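Local structure of deoxyribodipyrimidine photo-lyase (Oryza sativa Japonica Group, 3UMV) at residues Lys266-Asp271 against Arg279-Leu284; Leu300-Cys305 against Ala315-Leu320. The protein repairs ultraviolet-damaged DNA, using light and a bound FAD to split cyclobutane pyrimidine dimers back into single pyrimidines. All coordinates share one frame; numbering follows the deposited sequence.

Contact 1. Residues Lys266-Asp271 against Arg279-Leu284. With FAD (flavin-adenine dinucleotide), chain I.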
# COMPACT_ATOMS: atom_id res chain seq x y z
N LYS A 266 -22.07 -7.74 -5.13
CA LYS A 266 -22.85 -8.10 -6.31
C LYS A 266 -22.71 -7.15 -7.48
O LYS A 266 -22.53 -7.58 -8.62
CB LYS A 266 -24.32 -8.29 -5.96
CG LYS A 266 -24.65 -9.70 -5.54
CD LYS A 266 -26.14 -9.97 -5.60
CE LYS A 266 -26.41 -11.46 -5.54
NZ LYS A 266 -25.48 -12.10 -4.57
N SER A 267 -22.80 -5.86 -7.22
CA SER A 267 -22.77 -4.89 -8.30
C SER A 267 -21.35 -4.45 -8.70
O SER A 267 -21.20 -3.55 -9.52
CB SER A 267 -23.63 -3.68 -7.95
N TYR A 268 -20.33 -5.10 -8.15
CA TYR A 268 -18.95 -4.61 -8.31
C TYR A 268 -18.48 -4.49 -9.76
O TYR A 268 -17.97 -3.45 -10.17
CB TYR A 268 -17.95 -5.46 -7.52
CG TYR A 268 -16.52 -4.95 -7.61
CD1 TYR A 268 -16.14 -3.79 -6.94
CD2 TYR A 268 -15.57 -5.61 -8.39
CE1 TYR A 268 -14.84 -3.31 -7.03
CE2 TYR A 268 -14.27 -5.13 -8.48
CZ TYR A 268 -13.92 -3.99 -7.81
OH TYR A 268 -12.63 -3.52 -7.90
N GLU A 269 -18.62 -5.55 -10.55
CA GLU A 269 -18.09 -5.50 -11.90
C GLU A 269 -18.74 -4.38 -12.72
O GLU A 269 -18.08 -3.76 -13.56
CB GLU A 269 -18.25 -6.84 -12.63
CG GLU A 269 -17.47 -6.89 -13.93
CD GLU A 269 -17.72 -8.15 -14.73
OE1 GLU A 269 -16.75 -8.69 -15.30
OE2 GLU A 269 -18.89 -8.59 -14.79
N THR A 270 -20.02 -4.11 -12.48
CA THR A 270 -20.74 -3.15 -13.31
C THR A 270 -20.79 -1.73 -12.72
O THR A 270 -21.18 -0.79 -13.41
CB THR A 270 -22.17 -3.63 -13.64
OG1 THR A 270 -22.88 -3.94 -12.44
CG2 THR A 270 -22.14 -4.87 -14.54
N ASP A 271 -20.38 -1.58 -11.47
CA ASP A 271 -20.44 -0.27 -10.82
C ASP A 271 -19.09 0.34 -10.45
O ASP A 271 -19.01 1.55 -10.22
CB ASP A 271 -21.35 -0.33 -9.58
CG ASP A 271 -22.83 -0.46 -9.95
OD1 ASP A 271 -23.63 -0.86 -9.08
OD2 ASP A 271 -23.19 -0.15 -11.11
N ARG A 279 -20.10 3.90 -2.99
CA ARG A 279 -20.20 2.76 -2.09
C ARG A 279 -19.98 1.42 -2.78
O ARG A 279 -19.95 0.38 -2.13
CB ARG A 279 -21.56 2.75 -1.39
CG ARG A 279 -21.76 3.88 -0.40
CD ARG A 279 -23.15 3.81 0.24
NE ARG A 279 -23.41 2.53 0.89
CZ ARG A 279 -24.12 1.54 0.35
NH1 ARG A 279 -24.30 0.41 1.01
NH2 ARG A 279 -24.66 1.69 -0.85
N ALA A 280 -19.84 1.43 -4.10
CA ALA A 280 -19.65 0.18 -4.85
C ALA A 280 -18.22 -0.35 -4.72
O ALA A 280 -18.01 -1.55 -4.82
CB ALA A 280 -20.01 0.38 -6.32
N LEU A 281 -17.26 0.54 -4.50
CA LEU A 281 -15.88 0.13 -4.29
C LEU A 281 -15.75 -0.53 -2.91
O LEU A 281 -16.52 -0.24 -2.00
CB LEU A 281 -14.95 1.34 -4.38
CG LEU A 281 -15.06 2.09 -5.70
CD1 LEU A 281 -14.03 3.21 -5.78
CD2 LEU A 281 -14.88 1.12 -6.86
N SER A 282 -14.76 -1.41 -2.76
CA SER A 282 -14.61 -2.14 -1.49
C SER A 282 -14.26 -1.22 -0.31
O SER A 282 -14.63 -1.51 0.82
CB SER A 282 -13.57 -3.26 -1.61
OG SER A 282 -12.24 -2.75 -1.61
N GLY A 283 -13.54 -0.13 -0.58
CA GLY A 283 -13.05 0.72 0.49
C GLY A 283 -11.93 0.06 1.28
O GLY A 283 -11.66 0.41 2.44
N LEU A 284 -11.27 -0.91 0.65
CA LEU A 284 -10.25 -1.72 1.32
C LEU A 284 -8.84 -1.13 1.28
O LEU A 284 -8.01 -1.47 2.12
CB LEU A 284 -10.21 -3.14 0.76
CG LEU A 284 -11.39 -4.03 1.14
CD1 LEU A 284 -11.30 -5.32 0.34
CD2 LEU A 284 -11.37 -4.31 2.64
PA FAD I . -11.50 -1.59 -5.31
O1A FAD I . -12.04 -1.36 -6.69
O2A FAD I . -12.52 -2.12 -4.33
O5B FAD I . -10.24 -2.56 -5.42
C5B FAD I . -9.91 -3.48 -4.40
C4B FAD I . -8.39 -3.58 -4.25
O4B FAD I . -7.76 -3.97 -5.46
C3B FAD I . -7.77 -2.23 -3.92
O3B FAD I . -7.84 -1.96 -2.54
C2B FAD I . -6.35 -2.45 -4.37
O2B FAD I . -5.67 -3.25 -3.42
C1B FAD I . -6.54 -3.28 -5.61
N9A FAD I . -6.57 -2.43 -6.81
C8A FAD I . -7.67 -1.90 -7.44
N7A FAD I . -7.23 -1.20 -8.51
C5A FAD I . -5.87 -1.26 -8.56
C6A FAD I . -4.90 -0.74 -9.42
N6A FAD I . -5.21 -0.07 -10.53
N1A FAD I . -3.57 -1.00 -9.18
C2A FAD I . -3.20 -1.78 -8.11
N3A FAD I . -4.16 -2.29 -7.26
C4A FAD I . -5.46 -2.04 -7.49
N1 FAD I . -3.89 2.44 -5.22
C2 FAD I . -3.40 2.46 -3.95
O2 FAD I . -3.59 1.47 -3.24
N3 FAD I . -2.68 3.55 -3.49
C4 FAD I . -2.47 4.65 -4.31
O4 FAD I . -1.84 5.62 -3.89
C4X FAD I . -2.97 4.61 -5.60
N5 FAD I . -2.81 5.67 -6.46
C5X FAD I . -3.29 5.61 -7.76
C6 FAD I . -3.09 6.68 -8.63
C7 FAD I . -3.58 6.62 -9.94
C7M FAD I . -3.34 7.79 -10.87
C8 FAD I . -4.29 5.49 -10.35
C8M FAD I . -4.85 5.37 -11.74
C9 FAD I . -4.49 4.44 -9.47
C9A FAD I . -3.99 4.50 -8.18
N10 FAD I . -4.20 3.45 -7.31
C10 FAD I . -3.68 3.51 -6.04
C1' FAD I . -4.97 2.20 -7.73
C2' FAD I . -6.51 2.27 -7.44
O2' FAD I . -7.13 3.48 -7.89
C3' FAD I . -6.88 2.08 -5.96
O3' FAD I . -6.24 0.93 -5.47
C4' FAD I . -8.38 1.93 -5.73
O4' FAD I . -9.06 3.08 -6.21
C5' FAD I . -8.62 1.73 -4.23
O5' FAD I . -9.96 1.84 -3.82
P FAD I . -10.74 0.52 -3.35
O1P FAD I . -9.94 -0.24 -2.31
O2P FAD I . -12.11 0.90 -2.86
O3P FAD I . -10.82 -0.21 -4.79

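Contact 2. Residues Leu300-Cys305 against Ala315-Leu320. With FAD (flavin-adenine dinucleotide), chain I.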
# COMPACT_ATOMS: atom_id res chain seq x y z
N LEU A 300 -9.24 -15.00 0.06
CA LEU A 300 -9.85 -16.22 0.58
C LEU A 300 -11.35 -16.05 0.81
O LEU A 300 -12.14 -16.94 0.51
CB LEU A 300 -9.20 -16.63 1.90
CG LEU A 300 -7.78 -17.16 1.80
CD1 LEU A 300 -7.11 -17.12 3.17
CD2 LEU A 300 -7.75 -18.57 1.21
N GLU A 301 -11.72 -14.91 1.38
CA GLU A 301 -13.12 -14.66 1.68
C GLU A 301 -13.90 -14.44 0.39
O GLU A 301 -15.07 -14.80 0.31
CB GLU A 301 -13.25 -13.46 2.62
CG GLU A 301 -12.60 -13.69 3.98
CD GLU A 301 -13.23 -14.85 4.72
OE1 GLU A 301 -14.42 -15.14 4.45
OE2 GLU A 301 -12.56 -15.47 5.57
N ALA A 302 -13.25 -13.85 -0.61
CA ALA A 302 -13.91 -13.69 -1.90
C ALA A 302 -14.16 -15.07 -2.52
O ALA A 302 -15.20 -15.31 -3.10
CB ALA A 302 -13.08 -12.82 -2.83
N LYS A 303 -13.20 -15.98 -2.38
CA LYS A 303 -13.39 -17.31 -2.92
C LYS A 303 -14.61 -17.98 -2.29
O LYS A 303 -15.36 -18.68 -2.96
CB LYS A 303 -12.14 -18.17 -2.73
CG LYS A 303 -11.00 -17.79 -3.66
CD LYS A 303 -10.33 -19.02 -4.24
CE LYS A 303 -11.17 -19.63 -5.35
NZ LYS A 303 -10.44 -20.72 -6.05
N LYS A 304 -14.80 -17.76 -0.99
CA LYS A 304 -15.91 -18.37 -0.28
C LYS A 304 -17.26 -17.83 -0.71
O LYS A 304 -18.30 -18.45 -0.42
CB LYS A 304 -15.75 -18.22 1.24
CG LYS A 304 -14.72 -19.18 1.80
CD LYS A 304 -13.94 -18.57 2.95
CE LYS A 304 -14.76 -18.53 4.22
NZ LYS A 304 -13.91 -18.04 5.34
N CYS A 305 -17.28 -16.70 -1.41
CA CYS A 305 -18.58 -16.22 -1.90
C CYS A 305 -18.66 -16.09 -3.43
O CYS A 305 -19.63 -15.55 -3.96
CB CYS A 305 -19.01 -14.94 -1.17
SG CYS A 305 -17.93 -13.57 -1.38
N ALA A 315 -13.92 -10.29 -10.99
CA ALA A 315 -13.41 -8.95 -11.28
C ALA A 315 -12.70 -8.35 -10.07
O ALA A 315 -11.64 -7.73 -10.21
CB ALA A 315 -14.55 -8.06 -11.74
N PHE A 316 -13.28 -8.53 -8.89
CA PHE A 316 -12.66 -8.11 -7.64
C PHE A 316 -11.28 -8.75 -7.45
O PHE A 316 -10.29 -8.07 -7.19
CB PHE A 316 -13.58 -8.44 -6.47
CG PHE A 316 -13.01 -8.07 -5.12
CD1 PHE A 316 -12.79 -9.05 -4.17
CD2 PHE A 316 -12.71 -6.75 -4.81
CE1 PHE A 316 -12.28 -8.73 -2.92
CE2 PHE A 316 -12.20 -6.42 -3.55
CZ PHE A 316 -11.98 -7.42 -2.61
N LEU A 317 -11.22 -10.08 -7.57
CA LEU A 317 -9.96 -10.82 -7.46
C LEU A 317 -8.91 -10.36 -8.48
O LEU A 317 -7.72 -10.39 -8.19
CB LEU A 317 -10.24 -12.32 -7.58
CG LEU A 317 -10.84 -12.99 -6.34
CD1 LEU A 317 -11.41 -14.38 -6.67
CD2 LEU A 317 -9.81 -13.06 -5.21
N GLU A 318 -9.34 -9.97 -9.68
CA GLU A 318 -8.40 -9.45 -10.68
C GLU A 318 -7.72 -8.16 -10.19
O GLU A 318 -6.49 -7.99 -10.33
CB GLU A 318 -9.13 -9.23 -12.02
CG GLU A 318 -8.34 -8.45 -13.09
CD GLU A 318 -7.13 -9.21 -13.64
OE1 GLU A 318 -6.24 -8.56 -14.22
OE2 GLU A 318 -7.08 -10.45 -13.50
N GLU A 319 -8.49 -7.27 -9.59
CA GLU A 319 -7.91 -6.01 -9.11
C GLU A 319 -7.14 -6.26 -7.82
O GLU A 319 -6.01 -5.78 -7.64
CB GLU A 319 -9.01 -4.95 -8.90
CG GLU A 319 -9.97 -4.78 -10.08
CD GLU A 319 -9.29 -4.23 -11.32
OE1 GLU A 319 -8.60 -3.18 -11.23
OE2 GLU A 319 -9.43 -4.84 -12.40
N LEU A 320 -7.73 -7.05 -6.93
CA LEU A 320 -7.14 -7.28 -5.62
C LEU A 320 -5.82 -8.05 -5.66
O LEU A 320 -4.93 -7.77 -4.86
CB LEU A 320 -8.14 -8.03 -4.73
CG LEU A 320 -7.61 -8.48 -3.37
CD1 LEU A 320 -7.45 -7.29 -2.47
CD2 LEU A 320 -8.57 -9.49 -2.75
PA FAD I . -11.50 -1.59 -5.31
O1A FAD I . -12.04 -1.36 -6.69
O2A FAD I . -12.52 -2.12 -4.33
O5B FAD I . -10.24 -2.56 -5.42
C5B FAD I . -9.91 -3.48 -4.40
C4B FAD I . -8.39 -3.58 -4.25
O4B FAD I . -7.76 -3.97 -5.46
C3B FAD I . -7.77 -2.23 -3.92
O3B FAD I . -7.84 -1.96 -2.54
C2B FAD I . -6.35 -2.45 -4.37
O2B FAD I . -5.67 -3.25 -3.42
C1B FAD I . -6.54 -3.28 -5.61
N9A FAD I . -6.57 -2.43 -6.81
C8A FAD I . -7.67 -1.90 -7.44
N7A FAD I . -7.23 -1.20 -8.51
C5A FAD I . -5.87 -1.26 -8.56
C6A FAD I . -4.90 -0.74 -9.42
N6A FAD I . -5.21 -0.07 -10.53
N1A FAD I . -3.57 -1.00 -9.18
C2A FAD I . -3.20 -1.78 -8.11
N3A FAD I . -4.16 -2.29 -7.26
C4A FAD I . -5.46 -2.04 -7.49
N1 FAD I . -3.89 2.44 -5.22
C2 FAD I . -3.40 2.46 -3.95
O2 FAD I . -3.59 1.47 -3.24
N3 FAD I . -2.68 3.55 -3.49
C4 FAD I . -2.47 4.65 -4.31
O4 FAD I . -1.84 5.62 -3.89
C4X FAD I . -2.97 4.61 -5.60
N5 FAD I . -2.81 5.67 -6.46
C5X FAD I . -3.29 5.61 -7.76
C6 FAD I . -3.09 6.68 -8.63
C7 FAD I . -3.58 6.62 -9.94
C7M FAD I . -3.34 7.79 -10.87
C8 FAD I . -4.29 5.49 -10.35
C8M FAD I . -4.85 5.37 -11.74
C9 FAD I . -4.49 4.44 -9.47
C9A FAD I . -3.99 4.50 -8.18
N10 FAD I . -4.20 3.45 -7.31
C10 FAD I . -3.68 3.51 -6.04
C1' FAD I . -4.97 2.20 -7.73
C2' FAD I . -6.51 2.27 -7.44
O2' FAD I . -7.13 3.48 -7.89
C3' FAD I . -6.88 2.08 -5.96
O3' FAD I . -6.24 0.93 -5.47
C4' FAD I . -8.38 1.93 -5.73
O4' FAD I . -9.06 3.08 -6.21
C5' FAD I . -8.62 1.73 -4.23
O5' FAD I . -9.96 1.84 -3.82
P FAD I . -10.74 0.52 -3.35
O1P FAD I . -9.94 -0.24 -2.31
O2P FAD I . -12.11 0.90 -2.86
O3P FAD I . -10.82 -0.21 -4.79

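Contact 1. Residues Lys266-Asp271 against Arg279-Leu284
Tyr268, on the short helix 268-271, and Ala280, in the loop leading to helix 285-290, mark the closest backbone approach, their CA atoms 6.0 Å apart, and no hydrogen bond joins the two segments directly. The methyl group of Ala280 packs against the CB of Asp271 at 3.6 Å, while the carboxylate of Asp271 turns to a salt bridge with Lys277 in the intervening loop. Tyr268 extends its ring with CG anti to the backbone N (chi1 -178°), which carries the phenol past Ala280 to the cofactor. The ring presents its edge to Ala280, whose carbonyl O lies near the ring plane, 3.6 Å from Tyr268 CD1; farther along, a methyl of Leu281 approaches CE1 obliquely. Tyr268 OH then donates a short hydrogen bond of 2.5 Å to FAD O1A. The loop grips the same diphosphate: Ser282 donates to FAD O2A through both N and OG, each at 2.8 Å, and Gly283 N reaches FAD O2P at 2.9 Å. Ser282 OG also accepts from Leu284 N, closing an ST turn. Replacing Tyr268 by a phenylalanine would probably leave FAD O1A without its short hydrogen bond from the tyrosine hydroxyl. Helix and loop thus touch by packing and are also tied through the anion they share, and these neutral donors are likely to offset part of the diphosphate's negative charge.

Contact 2. Residues Leu300-Cys305 against Ala315-Leu320
Phe316 and Leu317 reach the methyl group of Ala302 by different first torsions: the phenyl ring stands anti to its own backbone N (chi1 179°), whereas the Leu317 branch runs anti to the carbonyl carbon (chi1 -76°). From successive positions of one helix the two side chains thus close on the same methyl group. Ala302 CB meets the ring at its edge, near the ring plane, 4.0 Å from Phe316 CD1, and lies 4.1 Å from Leu317 CD2. The contact is wholly apolar, and the CA atoms of Ala302 and Leu317 lie 7.4 Å apart, a spacing consistent with the small alanine side chain. Across the ring from CD1, Phe316 CE2 touches FAD C5B at 3.8 Å, placing the phenyl group between the neighbouring helix and the cofactor. One turn on, Glu319 lays its CB 3.6 Å from FAD C8A, beside the adenine. Within 300-305, Lys304 NZ forms a salt bridge with Glu301 OE2 at 2.9 Å, an oxygen that Arg297 also holds. The pairing joins helix 295-305 to helix 310-333, its successor in the chain; Leu317 also touches Ala299, Phe316 meets the ring of Phe260, and Glu301 and Cys305 pack on Leu261 of helix 260-263.

Contacts 1 and 2 follow one another along the chain, their centres about 12 Å apart, and they illustrate how a cofactor site can be assembled from consecutive elements. Contact 1 supplies polar donors to the FAD diphosphate; contact 2 adds apolar and backbone surface beside the adenosine half, with Glu319 O 3.3 Å from FAD C1B. The two also pack directly on each other. Tyr268 CE2 lies 3.5 Å from Phe316 CA, and Leu284 CD1 sits 3.7 Å from Phe316 CZ, so helix 310-333 backs both the tyrosine and the loop 279-284 that holds the diphosphate. Lys390, Asn421 and Asp427, from later in the chain, bind the same FAD.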